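Local atomic coordinates of iron-chelator utilization protein (Thermobifida fusca TM51, PDB entry 4YHB), a protein that binds flavin-adenine dinucleotide and probably reduces the ferric iron of siderophores to release it. Residues 24-27 against 33-36; 91-96 against 158-163. All blocks are in the same frame, centred on the assembly; numbering follows the deposited sequence.

In the fold
Interaction 1 lies within the flavin-binding barrel, pairing the two strands of the hairpin formed by 17-29 and 32-38; interaction 2 spans the two domains, from barrel strand 86-95 to helix 152-161 beside the parallel sheet. The hairpin is held chiefly by backbone hydrogen bonds over a broad surface, its 33-36 side buried and its 24-27 side more exposed. The domain contact is small, partly buried and made by charged side chains alone. Strands 32-38 and 86-95 flank strand 100-106 in one sheet, and the two contacts meet where Arg34 of interaction 1 approaches Arg92 and Arg93 of interaction 2; Asp104 and Glu160 supply negative charge to this cluster.

Interaction 1 of 2, residues 24-27 against 33-36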
loop_
_atom_site.group_PDB
_atom_site.type_symbol
_atom_site.label_atom_id
_atom_site.label_comp_id
_atom_site.label_asym_id
_atom_site.label_seq_id
_atom_site.Cartn_x
_atom_site.Cartn_y
_atom_site.Cartn_z
ATOM N N ASN A 24 6.776 11.310 -14.097
ATOM C CA ASN A 24 8.097 10.889 -13.618
ATOM C C ASN A 24 8.123 9.396 -13.316
ATOM O O ASN A 24 7.131 8.838 -12.834
ATOM C CB ASN A 24 8.498 11.663 -12.361
ATOM C CG ASN A 24 8.333 13.172 -12.514
ATOM O OD1 ASN A 24 8.676 13.746 -13.549
ATOM N ND2 ASN A 24 7.814 13.819 -11.478
ATOM N N VAL A 25 9.260 8.758 -13.603
ATOM C CA VAL A 25 9.493 7.362 -13.218
ATOM C C VAL A 25 10.836 7.285 -12.506
ATOM O O VAL A 25 11.856 7.742 -13.042
ATOM C CB VAL A 25 9.484 6.411 -14.434
ATOM C CG1 VAL A 25 9.678 4.955 -13.990
ATOM C CG2 VAL A 25 8.179 6.540 -15.214
ATOM N N ARG A 26 10.832 6.745 -11.286
ATOM C CA ARG A 26 12.056 6.591 -10.506
ATOM C C ARG A 26 12.227 5.121 -10.085
ATOM O O ARG A 26 11.430 4.611 -9.313
ATOM C CB ARG A 26 12.018 7.504 -9.271
ATOM C CG ARG A 26 12.030 9.015 -9.578
ATOM C CD ARG A 26 11.418 9.878 -8.459
ATOM N NE ARG A 26 12.025 9.675 -7.143
ATOM C CZ ARG A 26 11.501 10.110 -5.996
ATOM N NH1 ARG A 26 10.347 10.771 -5.992
ATOM N NH2 ARG A 26 12.124 9.878 -4.845
ATOM N N ARG A 27 13.232 4.433 -10.623
ATOM C CA ARG A 27 13.471 3.049 -10.220
ATOM C C ARG A 27 14.278 3.081 -8.929
ATOM O O ARG A 27 15.509 3.111 -8.953
ATOM C CB ARG A 27 14.195 2.262 -11.319
ATOM C CG ARG A 27 14.496 0.788 -10.950
ATOM C CD ARG A 27 13.211 -0.064 -10.790
ATOM N NE ARG A 27 12.593 -0.289 -12.091
ATOM C CZ ARG A 27 12.440 -1.475 -12.667
ATOM N NH1 ARG A 27 12.829 -2.589 -12.051
ATOM N NH2 ARG A 27 11.888 -1.541 -13.868
ATOM N N VAL A 33 9.361 0.441 -8.448
ATOM C CA VAL A 33 9.407 1.629 -9.275
ATOM C C VAL A 33 8.401 2.648 -8.746
ATOM O O VAL A 33 7.258 2.309 -8.417
ATOM C CB VAL A 33 9.145 1.293 -10.760
ATOM C CG1 VAL A 33 7.730 0.748 -10.972
ATOM C CG2 VAL A 33 9.380 2.516 -11.618
ATOM N N ARG A 34 8.867 3.888 -8.621
ATOM C CA ARG A 34 8.086 4.976 -8.063
ATOM C C ARG A 34 7.657 5.850 -9.220
ATOM O O ARG A 34 8.493 6.306 -10.008
ATOM C CB ARG A 34 8.911 5.757 -7.032
ATOM C CG ARG A 34 8.225 6.978 -6.461
ATOM C CD ARG A 34 8.931 7.479 -5.213
ATOM N NE ARG A 34 8.816 6.510 -4.125
ATOM C CZ ARG A 34 9.509 6.560 -2.995
ATOM N NH1 ARG A 34 10.396 7.527 -2.789
ATOM N NH2 ARG A 34 9.319 5.630 -2.072
ATOM N N VAL A 35 6.344 6.047 -9.337
ATOM C CA VAL A 35 5.755 6.702 -10.492
ATOM C C VAL A 35 4.970 7.922 -10.026
ATOM O O VAL A 35 4.171 7.815 -9.088
ATOM C CB VAL A 35 4.827 5.720 -11.251
ATOM C CG1 VAL A 35 4.100 6.413 -12.401
ATOM C CG2 VAL A 35 5.619 4.504 -11.745
ATOM N N ASP A 36 5.203 9.079 -10.650
ATOM C CA ASP A 36 4.357 10.249 -10.393
ATOM C C ASP A 36 3.334 10.399 -11.516
ATOM O O ASP A 36 3.723 10.438 -12.688
ATOM C CB ASP A 36 5.187 11.535 -10.283
ATOM C CG ASP A 36 6.162 11.527 -9.109
ATOM O OD1 ASP A 36 5.896 10.846 -8.090
ATOM O OD2 ASP A 36 7.207 12.219 -9.210
#
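Asn24 and Asp36 face each other as an antiparallel hydrogen-bonded pair between the two arms of a beta hairpin, 24-27 and 33-36, and their side chains add a bond: Asn24 ND2 gives a nearly straight bond (173°) to Asp36 OD2, 2.8 Å away. The oxygen accepts through its anti lone pair and lies in the amide plane, while amide and carboxylate are turned 80° apart. In both residues CG stands beside the backbone N (chi1 -50° in Asn24), which brings the two groups together over one face of the sheet. The short amide of Asn24 offers an N-H to acidic Asp36, whose OD1 is taken by Thr102. Without the amide, as with an alanine here, Asp36 OD2 is likely to lose this donor, leaving the carboxylate less firmly fixed.

On the same face Arg26 and Arg34 run side by side. Arg34 CD lies 3.6 Å above one face of the Arg26 guanidinium, toward its rim, and the two guanidinium planes are nearly perpendicular. Their like charges are close, but Arg34 NE pairs with Asp104. The backbones join through Arg26 N to Arg34 O (2.7 Å) and Arg34 N to Arg26 O (2.8 Å). Val25 CG1 presses tightly on Val33 CG2, at 3.4 Å; branched valines suit extended strands. Strand 32-38 lies between strands 17-29 and 100-106 in the antiparallel flavin-binding barrel, where Phe105 packs against Val33 and Val35.

Interaction 2 of 2, residues 91-96 against 158-163; sequences VRRFDA and RIEELP
In Arg92, CG points away from the backbone N (chi1 -179°) and the chain then turns at chi2 (59°), whereas Arg93 leaves with CG beside its N and runs extended to NE; the two routes end at one atom, Glu160 OE1. Glu160, near the end of helix 152-161, reaches out with an extended chain. Length suits these residues here, since Arg93 CA and Glu160 CA are 10.4 Å apart. Arg92 and Arg93 both face Thr102 in a classic beta bulge, which lets successive residues send side chains to the same carboxylate.

Glu160 OE1 accepts from Arg93 NH2, 3.1 Å away, through its syn lone pair, with guanidinium and carboxylate nearly coplanar. Arg92 NH2, 3.0 Å from Glu160 OE1, comes instead from above the carboxylate plane, its guanidinium turned 64° from that plane. Both N-H groups point almost straight at the oxygen, which sits near each guanidinium plane.

Glu160 OE2 accepts from the backbone N of Asp184, which helps fix the carboxylate's rotation. The Arg92 side chain, also packed on Pro153, Ala156 and Arg157 of the helix, comes to about 6 Å from the bound flavin-adenine dinucleotide, so the salt bridges join the domains beside the flavin site. Asp104 forms a long, weak ion pair with Arg92. One carboxylate is shared by two arginines and offsets part of their charge, which would be expected to favour its ionised form.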
loop_
_atom_site.group_PDB
_atom_site.type_symbol
_atom_site.label_atom_id
_atom_site.label_comp_id
_atom_site.label_asym_id
_atom_site.label_seq_id
_atom_site.Cartn_x
_atom_site.Cartn_y
_atom_site.Cartn_z
ATOM N N VAL A 91 -1.664 5.313 -2.160
ATOM C CA VAL A 91 -1.192 6.675 -2.356
ATOM C C VAL A 91 0.100 6.842 -1.568
ATOM O O VAL A 91 0.062 7.115 -0.373
ATOM C CB VAL A 91 -2.246 7.717 -1.895
ATOM C CG1 VAL A 91 -1.711 9.144 -2.084
ATOM C CG2 VAL A 91 -3.531 7.514 -2.658
ATOM N N ARG A 92 1.239 6.640 -2.226
ATOM C CA ARG A 92 2.537 6.770 -1.561
ATOM C C ARG A 92 2.780 8.204 -1.106
ATOM O O ARG A 92 3.264 8.435 -0.007
ATOM C CB ARG A 92 3.673 6.318 -2.487
ATOM C CG ARG A 92 5.076 6.400 -1.850
ATOM C CD ARG A 92 5.197 5.542 -0.590
ATOM N NE ARG A 92 6.494 5.739 0.072
ATOM C CZ ARG A 92 6.761 6.773 0.864
ATOM N NH1 ARG A 92 5.839 7.701 1.068
ATOM N NH2 ARG A 92 7.952 6.895 1.427
ATOM N N ARG A 93 2.457 9.158 -1.971
ATOM C CA ARG A 93 2.436 10.571 -1.619
ATOM C C ARG A 93 1.441 11.276 -2.521
ATOM O O ARG A 93 1.223 10.872 -3.671
ATOM C CB ARG A 93 3.815 11.245 -1.770
ATOM C CG ARG A 93 4.945 10.711 -0.873
ATOM C CD ARG A 93 6.162 11.647 -0.863
ATOM N NE ARG A 93 7.265 11.096 -0.077
ATOM C CZ ARG A 93 8.443 10.740 -0.582
ATOM N NH1 ARG A 93 8.690 10.895 -1.880
ATOM N NH2 ARG A 93 9.384 10.245 0.216
ATOM N N PHE A 94 0.833 12.330 -2.001
ATOM C CA PHE A 94 0.035 13.204 -2.839
ATOM C C PHE A 94 0.427 14.644 -2.575
ATOM O O PHE A 94 0.340 15.121 -1.445
ATOM C CB PHE A 94 -1.458 13.022 -2.593
ATOM C CG PHE A 94 -2.298 14.043 -3.302
ATOM C CD1 PHE A 94 -2.157 14.239 -4.666
ATOM C CD2 PHE A 94 -3.210 14.816 -2.614
ATOM C CE1 PHE A 94 -2.920 15.187 -5.339
ATOM C CE2 PHE A 94 -3.980 15.762 -3.284
ATOM C CZ PHE A 94 -3.827 15.948 -4.647
ATOM N N ASP A 95 0.853 15.332 -3.623
ATOM C CA ASP A 95 1.302 16.712 -3.500
ATOM C C ASP A 95 0.314 17.610 -4.236
ATOM O O ASP A 95 0.316 17.662 -5.466
ATOM C CB ASP A 95 2.717 16.856 -4.060
ATOM C CG ASP A 95 3.360 18.199 -3.719
ATOM O OD1 ASP A 95 2.631 19.166 -3.412
ATOM O OD2 ASP A 95 4.607 18.284 -3.768
ATOM N N ALA A 96 -0.534 18.304 -3.481
ATOM C CA ALA A 96 -1.622 19.082 -4.069
ATOM C C ALA A 96 -1.127 20.290 -4.860
ATOM O O ALA A 96 -1.759 20.685 -5.841
ATOM C CB ALA A 96 -2.606 19.535 -2.980
ATOM N N ARG A 158 3.516 6.158 6.496
ATOM C CA ARG A 158 3.213 6.298 7.918
ATOM C C ARG A 158 4.440 6.758 8.707
ATOM O O ARG A 158 4.393 7.754 9.433
ATOM C CB ARG A 158 2.693 4.975 8.473
ATOM C CG ARG A 158 2.459 4.950 9.979
ATOM C CD ARG A 158 1.497 6.039 10.358
ATOM N NE ARG A 158 0.499 5.605 11.330
ATOM C CZ ARG A 158 -0.323 6.453 11.937
ATOM N NH1 ARG A 158 -0.238 7.747 11.655
ATOM N NH2 ARG A 158 -1.226 6.015 12.807
ATOM N N ILE A 159 5.542 6.036 8.542
ATOM C CA ILE A 159 6.779 6.369 9.233
ATOM C C ILE A 159 7.229 7.802 8.946
ATOM O O ILE A 159 7.619 8.528 9.860
ATOM C CB ILE A 159 7.899 5.393 8.845
ATOM C CG1 ILE A 159 7.619 4.033 9.461
ATOM C CG2 ILE A 159 9.233 5.890 9.334
ATOM C CD1 ILE A 159 8.588 2.942 9.041
ATOM N N GLU A 160 7.151 8.227 7.689
ATOM C CA GLU A 160 7.675 9.535 7.335
ATOM C C GLU A 160 6.753 10.674 7.795
ATOM O O GLU A 160 7.173 11.822 7.845
ATOM C CB GLU A 160 7.952 9.598 5.828
ATOM C CG GLU A 160 9.132 8.685 5.452
ATOM C CD GLU A 160 9.612 8.822 4.013
ATOM O OE1 GLU A 160 8.809 9.246 3.136
ATOM O OE2 GLU A 160 10.800 8.483 3.763
ATOM N N GLU A 161 5.521 10.349 8.173
ATOM C CA GLU A 161 4.561 11.362 8.622
ATOM C C GLU A 161 4.448 11.437 10.154
ATOM O O GLU A 161 3.819 12.348 10.699
ATOM C CB GLU A 161 3.184 11.090 7.996
ATOM C CG GLU A 161 3.170 11.329 6.489
ATOM C CD GLU A 161 1.832 11.014 5.816
ATOM O OE1 GLU A 161 0.896 10.527 6.502
ATOM O OE2 GLU A 161 1.730 11.254 4.588
ATOM N N LEU A 162 5.065 10.487 10.845
ATOM C CA LEU A 162 5.044 10.468 12.305
ATOM C C LEU A 162 5.791 11.663 12.901
ATOM O O LEU A 162 6.813 12.092 12.360
ATOM C CB LEU A 162 5.653 9.164 12.833
ATOM C CG LEU A 162 4.811 7.899 12.664
ATOM C CD1 LEU A 162 5.576 6.677 13.122
ATOM C CD2 LEU A 162 3.493 8.019 13.423
ATOM N N PRO A 163 5.286 12.197 14.027
ATOM C CA PRO A 163 5.991 13.252 14.763
ATOM C C PRO A 163 7.350 12.755 15.257
ATOM O O PRO A 163 7.511 11.553 15.463
ATOM C CB PRO A 163 5.053 13.556 15.937
ATOM C CG PRO A 163 4.217 12.329 16.090
ATOM C CD PRO A 163 4.039 11.794 14.700
#